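Local coordinates for uncharacterized conserved protein (Vibrio parahaemolyticus, PDB 3MUQ) that is of unknown function but, as a member of the periplasmic-binding-protein superfamily, probably binds a small ligand, at residues A[59-64]-A[194-199]; A[110-115]-A[142-147]; A[157-162]-A[179-184]. All blocks are in the same frame, centred on the assembly; numbering follows the deposited sequence.

Contact 1 (A[59-64]-A[194-199]); sequences MTHAPK and LFNPYQ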
HETATM    1  N   MSE A  59      -2.903 -13.920   6.336  1.00 15.54           N
HETATM    2  CA  MSE A  59      -2.316 -13.141   5.255  1.00 15.24           C
HETATM    3  C   MSE A  59      -2.194 -14.032   4.035  1.00 17.64           C
HETATM    4  O   MSE A  59      -1.414 -14.975   4.043  1.00 19.43           O
HETATM    5  CB  MSE A  59      -0.937 -12.632   5.663  1.00 14.23           C
HETATM    6  CG  MSE A  59      -0.202 -11.856   4.562  1.00 14.52           C
HETATM    7 SE   MSE A  59       1.613 -11.358   5.100  0.59 25.62          SE
HETATM    8  CE  MSE A  59       1.168 -10.242   6.660  1.00 20.43           C
ATOM      9  N   THR A  60      -2.982 -13.758   3.003  1.00 13.62           N
ATOM     10  CA  THR A  60      -2.946 -14.552   1.787  1.00 13.06           C
ATOM     11  C   THR A  60      -2.970 -13.628   0.561  1.00 19.35           C
ATOM     12  O   THR A  60      -3.076 -12.400   0.688  1.00 20.28           O
ATOM     13  CB  THR A  60      -4.134 -15.549   1.719  1.00 32.84           C
ATOM     14  OG1 THR A  60      -5.366 -14.834   1.848  1.00 25.60           O
ATOM     15  CG2 THR A  60      -4.054 -16.570   2.841  1.00 29.95           C
ATOM     16  N   HIS A  61      -2.865 -14.219  -0.622  1.00 17.39           N
ATOM     17  CA  HIS A  61      -2.916 -13.456  -1.859  1.00 19.16           C
ATOM     18  C   HIS A  61      -3.855 -14.150  -2.843  1.00 22.00           C
ATOM     19  O   HIS A  61      -3.448 -14.519  -3.947  1.00 26.70           O
ATOM     20  CB  HIS A  61      -1.506 -13.284  -2.438  1.00 19.08           C
ATOM     21  CG  HIS A  61      -0.726 -14.562  -2.523  1.00 29.25           C
ATOM     22  ND1 HIS A  61       0.021 -15.048  -1.473  1.00 32.95           N
ATOM     23  CD2 HIS A  61      -0.577 -15.452  -3.534  1.00 28.53           C
ATOM     24  CE1 HIS A  61       0.595 -16.185  -1.829  1.00 30.68           C
ATOM     25  NE2 HIS A  61       0.249 -16.452  -3.075  1.00 30.28           N
ATOM     26  N   ALA A  62      -5.108 -14.324  -2.414  1.00 18.88           N
ATOM     27  CA  ALA A  62      -6.151 -15.021  -3.177  1.00 16.40           C
ATOM     28  C   ALA A  62      -7.472 -14.287  -3.002  1.00 17.15           C
ATOM     29  O   ALA A  62      -8.295 -14.664  -2.167  1.00 19.44           O
ATOM     30  CB  ALA A  62      -6.281 -16.471  -2.699  1.00 17.87           C
ATOM     31  N   PRO A  63      -7.674 -13.217  -3.794  1.00 18.98           N
ATOM     32  CA  PRO A  63      -8.835 -12.322  -3.689  1.00 15.54           C
ATOM     33  C   PRO A  63     -10.191 -13.039  -3.668  1.00 17.02           C
ATOM     34  O   PRO A  63     -11.082 -12.624  -2.928  1.00 21.24           O
ATOM     35  CB  PRO A  63      -8.718 -11.443  -4.948  1.00 22.03           C
ATOM     36  CG  PRO A  63      -7.263 -11.440  -5.282  1.00 20.57           C
ATOM     37  CD  PRO A  63      -6.727 -12.788  -4.850  1.00 17.18           C
ATOM     38  N   LYS A  64     -10.356 -14.088  -4.469  1.00 20.05           N
ATOM     39  CA  LYS A  64     -11.648 -14.742  -4.546  1.00 20.29           C
ATOM     40  C   LYS A  64     -11.910 -15.505  -3.256  1.00 21.93           C
ATOM     41  O   LYS A  64     -12.978 -15.390  -2.656  1.00 22.79           O
ATOM     42  CB  LYS A  64     -11.705 -15.701  -5.738  1.00 33.51           C
ATOM     43  CG  LYS A  64     -11.739 -15.023  -7.098  1.00 47.99           C
ATOM     44  CD  LYS A  64     -11.963 -16.043  -8.209  1.00 55.24           C
ATOM     45  CE  LYS A  64     -12.236 -15.371  -9.551  1.00 57.37           C
ATOM     46  NZ  LYS A  64     -11.035 -14.676 -10.079  1.00 61.95           N
ATOM     47  N   LEU A 194       1.587 -13.645 -12.165  1.00 18.31           N
ATOM     48  CA  LEU A 194       2.456 -12.464 -12.199  1.00 23.75           C
ATOM     49  C   LEU A 194       1.875 -11.288 -11.410  1.00 23.13           C
ATOM     50  O   LEU A 194       2.567 -10.305 -11.132  1.00 22.72           O
ATOM     51  CB  LEU A 194       2.749 -12.050 -13.650  1.00 18.15           C
ATOM     52  CG  LEU A 194       3.598 -13.031 -14.485  1.00 21.62           C
ATOM     53  CD1 LEU A 194       3.791 -12.526 -15.920  1.00 19.60           C
ATOM     54  CD2 LEU A 194       4.952 -13.286 -13.847  1.00 18.50           C
ATOM     55  N   PHE A 195       0.600 -11.394 -11.050  1.00 20.56           N
ATOM     56  CA  PHE A 195      -0.066 -10.331 -10.314  1.00 19.12           C
ATOM     57  C   PHE A 195      -0.722 -10.863  -9.039  1.00 22.02           C
ATOM     58  O   PHE A 195      -1.672 -11.642  -9.077  1.00 18.50           O
ATOM     59  CB  PHE A 195      -1.086  -9.613 -11.207  1.00 24.81           C
ATOM     60  CG  PHE A 195      -1.608  -8.335 -10.615  1.00 27.39           C
ATOM     61  CD1 PHE A 195      -0.882  -7.159 -10.720  1.00 25.15           C
ATOM     62  CD2 PHE A 195      -2.818  -8.314  -9.932  1.00 25.76           C
ATOM     63  CE1 PHE A 195      -1.356  -5.968 -10.164  1.00 29.00           C
ATOM     64  CE2 PHE A 195      -3.299  -7.122  -9.382  1.00 26.80           C
ATOM     65  CZ  PHE A 195      -2.566  -5.955  -9.498  1.00 27.52           C
ATOM     66  N   ASN A 196      -0.204 -10.440  -7.902  1.00 25.04           N
ATOM     67  CA  ASN A 196      -0.685 -10.935  -6.623  1.00 26.03           C
ATOM     68  C   ASN A 196      -0.980  -9.831  -5.627  1.00 16.77           C
ATOM     69  O   ASN A 196      -0.073  -9.283  -5.009  1.00 21.98           O
ATOM     70  CB  ASN A 196       0.315 -11.913  -6.015  1.00 36.95           C
ATOM     71  CG  ASN A 196       0.307 -13.246  -6.719  1.00 48.95           C
ATOM     72  OD1 ASN A 196      -0.605 -14.056  -6.523  1.00 54.42           O
ATOM     73  ND2 ASN A 196       1.312 -13.477  -7.562  1.00 44.73           N
ATOM     74  N   PRO A 197      -2.265  -9.519  -5.459  1.00 16.75           N
ATOM     75  CA  PRO A 197      -2.727  -8.641  -4.382  1.00 19.23           C
ATOM     76  C   PRO A 197      -2.703  -9.417  -3.058  1.00 24.31           C
ATOM     77  O   PRO A 197      -3.248 -10.526  -2.996  1.00 19.75           O
ATOM     78  CB  PRO A 197      -4.189  -8.367  -4.758  1.00 21.76           C
ATOM     79  CG  PRO A 197      -4.487  -9.221  -5.988  1.00 26.83           C
ATOM     80  CD  PRO A 197      -3.378 -10.200  -6.139  1.00 19.57           C
ATOM     81  N   TYR A 198      -2.085  -8.845  -2.031  1.00 16.46           N
ATOM     82  CA  TYR A 198      -2.032  -9.459  -0.709  1.00 16.96           C
ATOM     83  C   TYR A 198      -3.024  -8.818   0.235  1.00 21.58           C
ATOM     84  O   TYR A 198      -3.134  -7.597   0.285  1.00 19.55           O
ATOM     85  CB  TYR A 198      -0.642  -9.296  -0.096  1.00 16.17           C
ATOM     86  CG  TYR A 198       0.360 -10.292  -0.617  1.00 23.84           C
ATOM     87  CD1 TYR A 198       0.798 -10.231  -1.929  1.00 24.79           C
ATOM     88  CD2 TYR A 198       0.863 -11.301   0.199  1.00 26.30           C
ATOM     89  CE1 TYR A 198       1.699 -11.145  -2.424  1.00 31.38           C
ATOM     90  CE2 TYR A 198       1.775 -12.217  -0.287  1.00 28.80           C
ATOM     91  CZ  TYR A 198       2.189 -12.131  -1.599  1.00 36.77           C
ATOM     92  OH  TYR A 198       3.093 -13.032  -2.103  1.00 47.88           O
ATOM     93  N   GLN A 199      -3.728  -9.639   1.006  1.00 15.02           N
ATOM     94  CA  GLN A 199      -4.574  -9.116   2.066  1.00 17.35           C
ATOM     95  C   GLN A 199      -4.215  -9.702   3.418  1.00 19.20           C
ATOM     96  O   GLN A 199      -3.836 -10.878   3.539  1.00 17.76           O
ATOM     97  CB  GLN A 199      -6.054  -9.409   1.808  1.00 20.67           C
ATOM     98  CG  GLN A 199      -6.695  -8.575   0.739  1.00 24.54           C
ATOM     99  CD  GLN A 199      -8.198  -8.501   0.912  1.00 25.09           C
ATOM    100  OE1 GLN A 199      -8.723  -7.541   1.478  1.00 23.59           O
ATOM    101  NE2 GLN A 199      -8.895  -9.518   0.435  1.00 26.56           N
TER

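Contact 2 (A[110-115]-A[142-147]); sequences EIANKN and PNFGGY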
ATOM      1  N   GLU A 110      10.670 -22.263 -22.259  1.00 24.95           N
ATOM      2  CA  GLU A 110      11.104 -21.899 -23.600  1.00 21.38           C
ATOM      3  C   GLU A 110      12.461 -21.180 -23.560  1.00 23.88           C
ATOM      4  O   GLU A 110      13.354 -21.453 -24.359  1.00 24.14           O
ATOM      5  CB  GLU A 110      10.036 -20.999 -24.230  1.00 28.00           C
ATOM      6  CG  GLU A 110      10.087 -20.836 -25.738  1.00 46.45           C
ATOM      7  CD  GLU A 110       8.689 -20.750 -26.349  1.00 68.36           C
ATOM      8  OE1 GLU A 110       8.550 -20.185 -27.461  1.00 74.29           O
ATOM      9  OE2 GLU A 110       7.730 -21.254 -25.715  1.00 73.57           O
ATOM     10  N   ILE A 111      12.606 -20.243 -22.632  1.00 21.13           N
ATOM     11  CA  ILE A 111      13.870 -19.532 -22.461  1.00 19.82           C
ATOM     12  C   ILE A 111      14.998 -20.521 -22.146  1.00 24.67           C
ATOM     13  O   ILE A 111      16.092 -20.473 -22.740  1.00 24.24           O
ATOM     14  CB  ILE A 111      13.752 -18.467 -21.350  1.00 18.23           C
ATOM     15  CG1 ILE A 111      12.963 -17.255 -21.883  1.00 22.47           C
ATOM     16  CG2 ILE A 111      15.128 -18.058 -20.847  1.00 18.72           C
ATOM     17  CD1 ILE A 111      12.770 -16.120 -20.872  1.00 20.73           C
ATOM     18  N   ALA A 112      14.727 -21.446 -21.229  1.00 20.76           N
ATOM     19  CA  ALA A 112      15.736 -22.435 -20.865  1.00 23.36           C
ATOM     20  C   ALA A 112      16.057 -23.365 -22.034  1.00 26.48           C
ATOM     21  O   ALA A 112      17.223 -23.608 -22.332  1.00 26.09           O
ATOM     22  CB  ALA A 112      15.301 -23.226 -19.655  1.00 20.48           C
ATOM     23  N   ASN A 113      15.028 -23.866 -22.713  1.00 26.85           N
ATOM     24  CA  ASN A 113      15.266 -24.840 -23.785  1.00 31.17           C
ATOM     25  C   ASN A 113      15.930 -24.241 -25.025  1.00 26.66           C
ATOM     26  O   ASN A 113      16.596 -24.944 -25.782  1.00 25.18           O
ATOM     27  CB  ASN A 113      13.993 -25.615 -24.139  1.00 40.38           C
ATOM     28  CG  ASN A 113      13.491 -26.479 -22.978  1.00 53.65           C
ATOM     29  OD1 ASN A 113      14.281 -27.051 -22.223  1.00 56.72           O
ATOM     30  ND2 ASN A 113      12.171 -26.575 -22.836  1.00 57.02           N
ATOM     31  N   LYS A 114      15.779 -22.937 -25.219  1.00 21.04           N
ATOM     32  CA  LYS A 114      16.455 -22.279 -26.322  1.00 24.76           C
ATOM     33  C   LYS A 114      17.800 -21.715 -25.870  1.00 22.75           C
ATOM     34  O   LYS A 114      18.566 -21.156 -26.668  1.00 20.14           O
ATOM     35  CB  LYS A 114      15.575 -21.193 -26.942  1.00 35.33           C
ATOM     36  CG  LYS A 114      14.231 -21.706 -27.436  1.00 40.44           C
ATOM     37  CD  LYS A 114      13.855 -21.059 -28.752  1.00 48.22           C
ATOM     38  CE  LYS A 114      12.391 -21.275 -29.074  1.00 52.58           C
ATOM     39  NZ  LYS A 114      11.938 -20.326 -30.126  1.00 53.14           N
ATOM     40  N   ASN A 115      18.106 -21.899 -24.593  1.00 22.63           N
ATOM     41  CA  ASN A 115      19.317 -21.327 -24.029  1.00 27.45           C
ATOM     42  C   ASN A 115      19.477 -19.843 -24.401  1.00 23.90           C
ATOM     43  O   ASN A 115      20.559 -19.381 -24.787  1.00 25.03           O
ATOM     44  CB  ASN A 115      20.550 -22.136 -24.435  1.00 31.21           C
ATOM     45  CG  ASN A 115      21.761 -21.762 -23.626  1.00 39.97           C
ATOM     46  OD1 ASN A 115      21.685 -21.597 -22.404  1.00 39.20           O
ATOM     47  ND2 ASN A 115      22.886 -21.588 -24.303  1.00 48.35           N
ATOM     48  N   PRO A 142      17.703 -23.906 -13.117  1.00 45.38           N
ATOM     49  CA  PRO A 142      18.250 -22.843 -13.960  1.00 41.37           C
ATOM     50  C   PRO A 142      19.747 -23.053 -14.124  1.00 40.46           C
ATOM     51  O   PRO A 142      20.542 -22.389 -13.458  1.00 42.44           O
ATOM     52  CB  PRO A 142      17.984 -21.571 -13.149  1.00 40.10           C
ATOM     53  CG  PRO A 142      17.087 -21.986 -12.022  1.00 44.73           C
ATOM     54  CD  PRO A 142      17.377 -23.422 -11.772  1.00 46.02           C
ATOM     55  N   ASN A 143      20.120 -23.979 -15.002  1.00 39.90           N
ATOM     56  CA  ASN A 143      21.522 -24.333 -15.197  1.00 42.83           C
ATOM     57  C   ASN A 143      22.008 -24.098 -16.617  1.00 38.86           C
ATOM     58  O   ASN A 143      23.186 -24.289 -16.915  1.00 40.83           O
ATOM     59  CB  ASN A 143      21.751 -25.799 -14.829  1.00 51.69           C
ATOM     60  CG  ASN A 143      22.082 -25.979 -13.374  1.00 62.38           C
ATOM     61  OD1 ASN A 143      22.845 -25.200 -12.799  1.00 65.41           O
ATOM     62  ND2 ASN A 143      21.512 -27.007 -12.760  1.00 67.44           N
ATOM     63  N   PHE A 144      21.097 -23.703 -17.498  1.00 29.00           N
ATOM     64  CA  PHE A 144      21.453 -23.518 -18.893  1.00 25.92           C
ATOM     65  C   PHE A 144      22.547 -22.465 -19.072  1.00 21.22           C
ATOM     66  O   PHE A 144      22.688 -21.545 -18.254  1.00 20.05           O
ATOM     67  CB  PHE A 144      20.212 -23.231 -19.763  1.00 24.76           C
ATOM     68  CG  PHE A 144      19.342 -22.096 -19.264  1.00 19.42           C
ATOM     69  CD1 PHE A 144      19.410 -20.847 -19.858  1.00 16.19           C
ATOM     70  CD2 PHE A 144      18.431 -22.296 -18.228  1.00 22.08           C
ATOM     71  CE1 PHE A 144      18.605 -19.802 -19.423  1.00 20.28           C
ATOM     72  CE2 PHE A 144      17.613 -21.253 -17.782  1.00 22.89           C
ATOM     73  CZ  PHE A 144      17.707 -20.008 -18.380  1.00 24.88           C
ATOM     74  N   GLY A 145      23.327 -22.617 -20.138  1.00 23.69           N
ATOM     75  CA  GLY A 145      24.387 -21.673 -20.446  1.00 23.24           C
ATOM     76  C   GLY A 145      23.953 -20.219 -20.358  1.00 25.42           C
ATOM     77  O   GLY A 145      24.634 -19.402 -19.729  1.00 28.51           O
ATOM     78  N   GLY A 146      22.827 -19.883 -20.984  1.00 15.96           N
ATOM     79  CA  GLY A 146      22.381 -18.494 -20.996  1.00 23.46           C
ATOM     80  C   GLY A 146      22.051 -17.873 -19.642  1.00 26.08           C
ATOM     81  O   GLY A 146      21.933 -16.647 -19.523  1.00 26.26           O
ATOM     82  N   TYR A 147      21.925 -18.708 -18.612  1.00 22.19           N
ATOM     83  CA  TYR A 147      21.460 -18.248 -17.310  1.00 20.73           C
ATOM     84  C   TYR A 147      22.549 -17.556 -16.503  1.00 24.38           C
ATOM     85  O   TYR A 147      23.576 -18.156 -16.208  1.00 30.35           O
ATOM     86  CB  TYR A 147      20.872 -19.406 -16.507  1.00 23.35           C
ATOM     87  CG  TYR A 147      20.209 -18.980 -15.207  1.00 25.00           C
ATOM     88  CD1 TYR A 147      18.909 -18.486 -15.193  1.00 21.20           C
ATOM     89  CD2 TYR A 147      20.878 -19.086 -13.997  1.00 24.72           C
ATOM     90  CE1 TYR A 147      18.298 -18.096 -14.004  1.00 22.53           C
ATOM     91  CE2 TYR A 147      20.275 -18.694 -12.810  1.00 24.68           C
ATOM     92  CZ  TYR A 147      18.989 -18.206 -12.816  1.00 25.77           C
ATOM     93  OH  TYR A 147      18.393 -17.830 -11.619  1.00 29.65           O
TER

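Contact 3 (A[157-162]-A[179-184]); sequences TLNMAS and QNKLDL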
ATOM      1  N   THR A 157      20.187  -5.346 -12.554  1.00 14.89           N
ATOM      2  CA  THR A 157      19.732  -6.529 -13.287  1.00 11.43           C
ATOM      3  C   THR A 157      19.130  -6.126 -14.635  1.00 14.62           C
ATOM      4  O   THR A 157      19.495  -6.687 -15.661  1.00 19.62           O
ATOM      5  CB  THR A 157      18.745  -7.370 -12.443  1.00 16.21           C
ATOM      6  OG1 THR A 157      19.438  -7.868 -11.297  1.00 15.76           O
ATOM      7  CG2 THR A 157      18.198  -8.558 -13.242  1.00  9.28           C
ATOM      8  N   LEU A 158      18.238  -5.133 -14.641  1.00 14.58           N
ATOM      9  CA  LEU A 158      17.735  -4.594 -15.914  1.00 12.32           C
ATOM     10  C   LEU A 158      18.861  -4.085 -16.843  1.00 15.23           C
ATOM     11  O   LEU A 158      18.872  -4.388 -18.047  1.00 13.45           O
ATOM     12  CB  LEU A 158      16.686  -3.492 -15.675  1.00 11.65           C
ATOM     13  CG  LEU A 158      15.330  -4.002 -15.149  1.00 15.22           C
ATOM     14  CD1 LEU A 158      14.445  -2.844 -14.658  1.00 16.71           C
ATOM     15  CD2 LEU A 158      14.592  -4.849 -16.192  1.00 15.33           C
ATOM     16  N   ASN A 159      19.791  -3.297 -16.294  1.00 12.43           N
ATOM     17  CA  ASN A 159      20.914  -2.775 -17.073  1.00 13.70           C
ATOM     18  C   ASN A 159      21.698  -3.918 -17.692  1.00 18.49           C
ATOM     19  O   ASN A 159      22.121  -3.849 -18.845  1.00 19.05           O
ATOM     20  CB  ASN A 159      21.855  -1.912 -16.205  1.00 15.95           C
ATOM     21  CG  ASN A 159      21.183  -0.636 -15.705  1.00 19.99           C
ATOM     22  OD1 ASN A 159      20.295  -0.098 -16.363  1.00 20.15           O
ATOM     23  ND2 ASN A 159      21.611  -0.148 -14.534  1.00 20.97           N
HETATM   24  N   MSE A 160      21.878  -4.983 -16.920  1.00 14.52           N
HETATM   25  CA  MSE A 160      22.589  -6.153 -17.423  1.00 19.30           C
HETATM   26  C   MSE A 160      21.800  -6.812 -18.562  1.00 17.05           C
HETATM   27  O   MSE A 160      22.362  -7.169 -19.596  1.00 18.75           O
HETATM   28  CB  MSE A 160      22.862  -7.152 -16.285  1.00 18.73           C
HETATM   29  CG  MSE A 160      23.844  -8.263 -16.655  1.00 26.65           C
HETATM   30 SE   MSE A 160      25.642  -7.558 -17.105  0.63 36.98          SE
HETATM   31  CE  MSE A 160      25.930  -6.607 -15.463  1.00 15.52           C
ATOM     32  N   ALA A 161      20.494  -6.966 -18.377  1.00 14.56           N
ATOM     33  CA  ALA A 161      19.666  -7.588 -19.404  1.00 13.41           C
ATOM     34  C   ALA A 161      19.702  -6.776 -20.712  1.00 16.48           C
ATOM     35  O   ALA A 161      19.698  -7.344 -21.808  1.00 16.26           O
ATOM     36  CB  ALA A 161      18.227  -7.780 -18.899  1.00 13.35           C
ATOM     37  N   SER A 162      19.740  -5.451 -20.596  1.00 13.01           N
ATOM     38  CA  SER A 162      19.813  -4.586 -21.771  1.00 15.16           C
ATOM     39  C   SER A 162      21.183  -4.711 -22.437  1.00 15.68           C
ATOM     40  O   SER A 162      21.286  -4.802 -23.666  1.00 16.96           O
ATOM     41  CB  SER A 162      19.520  -3.121 -21.388  1.00 17.49           C
ATOM     42  OG  SER A 162      19.491  -2.271 -22.531  1.00 16.20           O
ATOM     43  N   GLN A 179      12.888   2.179 -18.243  1.00 23.29           N
ATOM     44  CA  GLN A 179      12.666   1.820 -19.648  1.00 18.28           C
ATOM     45  C   GLN A 179      13.320   2.811 -20.612  1.00 20.83           C
ATOM     46  O   GLN A 179      13.782   2.427 -21.687  1.00 25.56           O
ATOM     47  CB  GLN A 179      11.172   1.684 -19.946  1.00 19.14           C
ATOM     48  CG  GLN A 179      10.399   2.976 -19.707  1.00 24.99           C
ATOM     49  CD  GLN A 179       8.918   2.812 -19.927  1.00 26.37           C
ATOM     50  OE1 GLN A 179       8.490   2.070 -20.810  1.00 25.98           O
ATOM     51  NE2 GLN A 179       8.121   3.507 -19.122  1.00 21.74           N
ATOM     52  N   ASN A 180      13.392   4.074 -20.215  1.00 19.35           N
ATOM     53  CA  ASN A 180      13.953   5.109 -21.083  1.00 29.79           C
ATOM     54  C   ASN A 180      15.413   4.844 -21.468  1.00 27.97           C
ATOM     55  O   ASN A 180      15.900   5.358 -22.476  1.00 24.51           O
ATOM     56  CB  ASN A 180      13.814   6.494 -20.434  1.00 39.49           C
ATOM     57  CG  ASN A 180      14.817   6.719 -19.291  1.00 57.38           C
ATOM     58  OD1 ASN A 180      14.625   6.243 -18.164  1.00 58.73           O
ATOM     59  ND2 ASN A 180      15.888   7.460 -19.583  1.00 62.06           N
ATOM     60  N   LYS A 181      16.111   4.041 -20.671  1.00 23.73           N
ATOM     61  CA  LYS A 181      17.507   3.727 -20.961  1.00 23.55           C
ATOM     62  C   LYS A 181      17.752   2.230 -21.208  1.00 27.55           C
ATOM     63  O   LYS A 181      18.892   1.773 -21.227  1.00 27.35           O
ATOM     64  CB  LYS A 181      18.424   4.247 -19.844  1.00 26.79           C
ATOM     65  CG  LYS A 181      18.300   3.537 -18.508  1.00 35.82           C
ATOM     66  CD  LYS A 181      19.090   4.295 -17.433  1.00 45.79           C
ATOM     67  CE  LYS A 181      19.118   3.561 -16.098  1.00 52.12           C
ATOM     68  NZ  LYS A 181      19.514   4.451 -14.960  1.00 57.44           N
ATOM     69  N   LEU A 182      16.684   1.464 -21.398  1.00 23.08           N
ATOM     70  CA  LEU A 182      16.832   0.037 -21.677  1.00 23.91           C
ATOM     71  C   LEU A 182      16.470  -0.284 -23.128  1.00 24.95           C
ATOM     72  O   LEU A 182      15.476   0.205 -23.647  1.00 25.50           O
ATOM     73  CB  LEU A 182      15.959  -0.788 -20.723  1.00 21.85           C
ATOM     74  CG  LEU A 182      16.312  -0.627 -19.236  1.00 20.93           C
ATOM     75  CD1 LEU A 182      15.243  -1.231 -18.313  1.00 20.50           C
ATOM     76  CD2 LEU A 182      17.693  -1.217 -18.962  1.00 17.54           C
ATOM     77  N   ASP A 183      17.275  -1.116 -23.774  1.00 21.78           N
ATOM     78  CA  ASP A 183      16.942  -1.595 -25.111  1.00 23.88           C
ATOM     79  C   ASP A 183      16.160  -2.886 -24.971  1.00 20.09           C
ATOM     80  O   ASP A 183      16.595  -3.930 -25.449  1.00 21.21           O
ATOM     81  CB  ASP A 183      18.210  -1.868 -25.930  1.00 32.52           C
ATOM     82  CG  ASP A 183      18.914  -0.599 -26.370  1.00 51.83           C
ATOM     83  OD1 ASP A 183      18.350   0.507 -26.211  1.00 55.44           O
ATOM     84  OD2 ASP A 183      20.045  -0.712 -26.888  1.00 65.77           O
ATOM     85  N   LEU A 184      15.022  -2.809 -24.289  1.00 16.60           N
ATOM     86  CA  LEU A 184      14.196  -3.965 -23.998  1.00 16.73           C
ATOM     87  C   LEU A 184      12.744  -3.511 -24.092  1.00 15.76           C
ATOM     88  O   LEU A 184      12.472  -2.311 -24.126  1.00 23.71           O
ATOM     89  CB  LEU A 184      14.458  -4.444 -22.562  1.00 15.12           C
ATOM     90  CG  LEU A 184      15.898  -4.761 -22.130  1.00 15.69           C
ATOM     91  CD1 LEU A 184      15.975  -4.873 -20.600  1.00 15.54           C
ATOM     92  CD2 LEU A 184      16.398  -6.024 -22.804  1.00 17.44           C
TER

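Contact 1 (A[59-64]-A[194-199])
H61 lies against Y198 just where two antiparallel strands part company. The strands are joined one residue earlier, at the hydrogen-bonded pair T60 and Q199. There T60 N donates to Q199 O (3.1 Å) and Q199 N to T60 O (2.9 Å), the second bond being the straighter at 164°. CA-H...O contacts reinforce the ladder, M59 CA reaching Q199 O at 3.2 Å and H61 CA reaching P197 O at the same distance. This end is tightly packed and buried. Around the H61 side chain the fit is also close: its CB sits 3.7 Å over the centroid of the Y198 ring, almost on the ring normal, a CH-pi contact. With CG placed between its own backbone N and carbonyl carbon (chi1 49°), the imidazole runs alongside the phenol in the same direction, the planes inclined at 36° in an oblique pair. Y198 OH lies above one face of the imidazole, toward its rim, while H61 CD2 meets N196 OD1 at 3.3 Å, the amide plane standing nearly perpendicular to the ring. Beyond H61 the contact thins. The chain turns into helix 63-71, and P63, exposed to solvent, touches P197 through CG alone (CG to CG, 3.6 Å), one ring set crosswise to the other. The carboxylate of E66 receives hydrogen bonds from T60 OG1, Q199 NE2 and A62 N, and links both strands to the first turn of that helix. Within the mixed sheet of this alpha/beta PBP-superfamily domain, strand 57-60 has strand 195-203 as its antiparallel neighbour and pairs in parallel with strand 6-12; helix 13-18 supplies S14 and T15 against H61, and strand 78-90 flanks strand 195-203.

Contact 2 (A[110-115]-A[142-147])
I111 is the first residue of helix 104-113 to meet the loop before strand 147-149, its CG2 approaching F144 CZ at 4.1 Å while the rest of the side chain leads away from F144; I111 also packs on F118 and Y167. One residue on, A112 meets the ring face on. Its CA stands 3.7 Å from the centroid of the F144 ring and close to the normal, a CH-pi contact over the middle of the face, and its CB comes within 3.6 Å of F144 CD2. The opposite face of the same ring is covered by Y147 CB, so the phenyl is held between helix and loop. A chi1 of 52° folds the F144 ring back toward its own chain, over Y147 CB. After N113 and K114 the helix finishes in a Schellman motif, with N115 at positive phi and N115 N bonding back to A112 O. The side chain of N115, which makes the larger share of the helix side of the contact, then reaches across to the type I beta turn F144-Y147: chi1 of -167° turns the amide away from its own N and over to the turn. Its OD1 accepts a nearly straight hydrogen bond from G146 N, modelled at 2.5 Å, a length so short that its exact value is doubtful; the donor is tilted 29° from the carbonyl plane. G145 N is also near OD1, but at an angle too poor for a bond. The same oxygen lies at the edge of the F144 ring, in its plane, 3.4 Å from F144 CB.

Contact 3 (A[157-162]-A[179-184])
S162, late in helix 154-163, and D183, at the centre of an inverse gamma turn, bring their CA atoms to 5.3 Å, the closest CA-CA approach between the helix and the loop leading into strand 185-188. A weak bond from L184 N to L182 O closes the turn. D183 N faces S162, whose OG receives it, 2.8 Å from D183 N and nearly straight at 169°; chi1 of -176° swings the hydroxyl away from the backbone N and out to the loop. L182 and L184, the residues on either side of D183, both send their side chains to the helix. L182 splits its methyls: CD1 rests on L158 CB at 3.8 Å, whereas CD2 fits between L158 O (3.5 Å) and S162 CB (3.6 Å), with N159 OD1 a little farther off. The L158 and L182 side chains run roughly perpendicular. L184, whose CB points at the helix, straddles the last turn, CD1 passing 3.8 Å from S162 N and CD2 3.7 Å from A161 O. On the solvent side the aliphatic part of K181 brushes N159, CE lying 3.9 Å from OD1. W175 of helix 172-178 backs both leucines, and strand 168-171 covers L158. Q165 NE2 bonds to S162 O and to D183 O, a second polar link joining the same two residues. The chemistry is therefore mainly apolar, with a single direct hydrogen bond between helix and loop; because its donor is a backbone N-H within the turn, that bond probably restrains the main chain of the turn, while the two leucines supply most of the loop's share of the buried surface.

Overall arrangement
Contact 1 belongs to the central sheet, its centre about 9 Å from that of the chain, whereas contacts 2 and 3 lie about 24 and 23 Å out on the same side. Both outer contacts are nested in the loop closed by contact 1 and follow each other in series; their centres are about 20 Å apart. No element is shared, although strand 118-120 touches both outer sites. Contact 1 is partly buried and depends on paired backbone bonds with aromatic packing. Contact 2, a surface contact, and the partly buried contact 3 each join a helix to a loop through one side-chain oxygen accepting a backbone N-H, beside a phenyl ring and two leucines respectively.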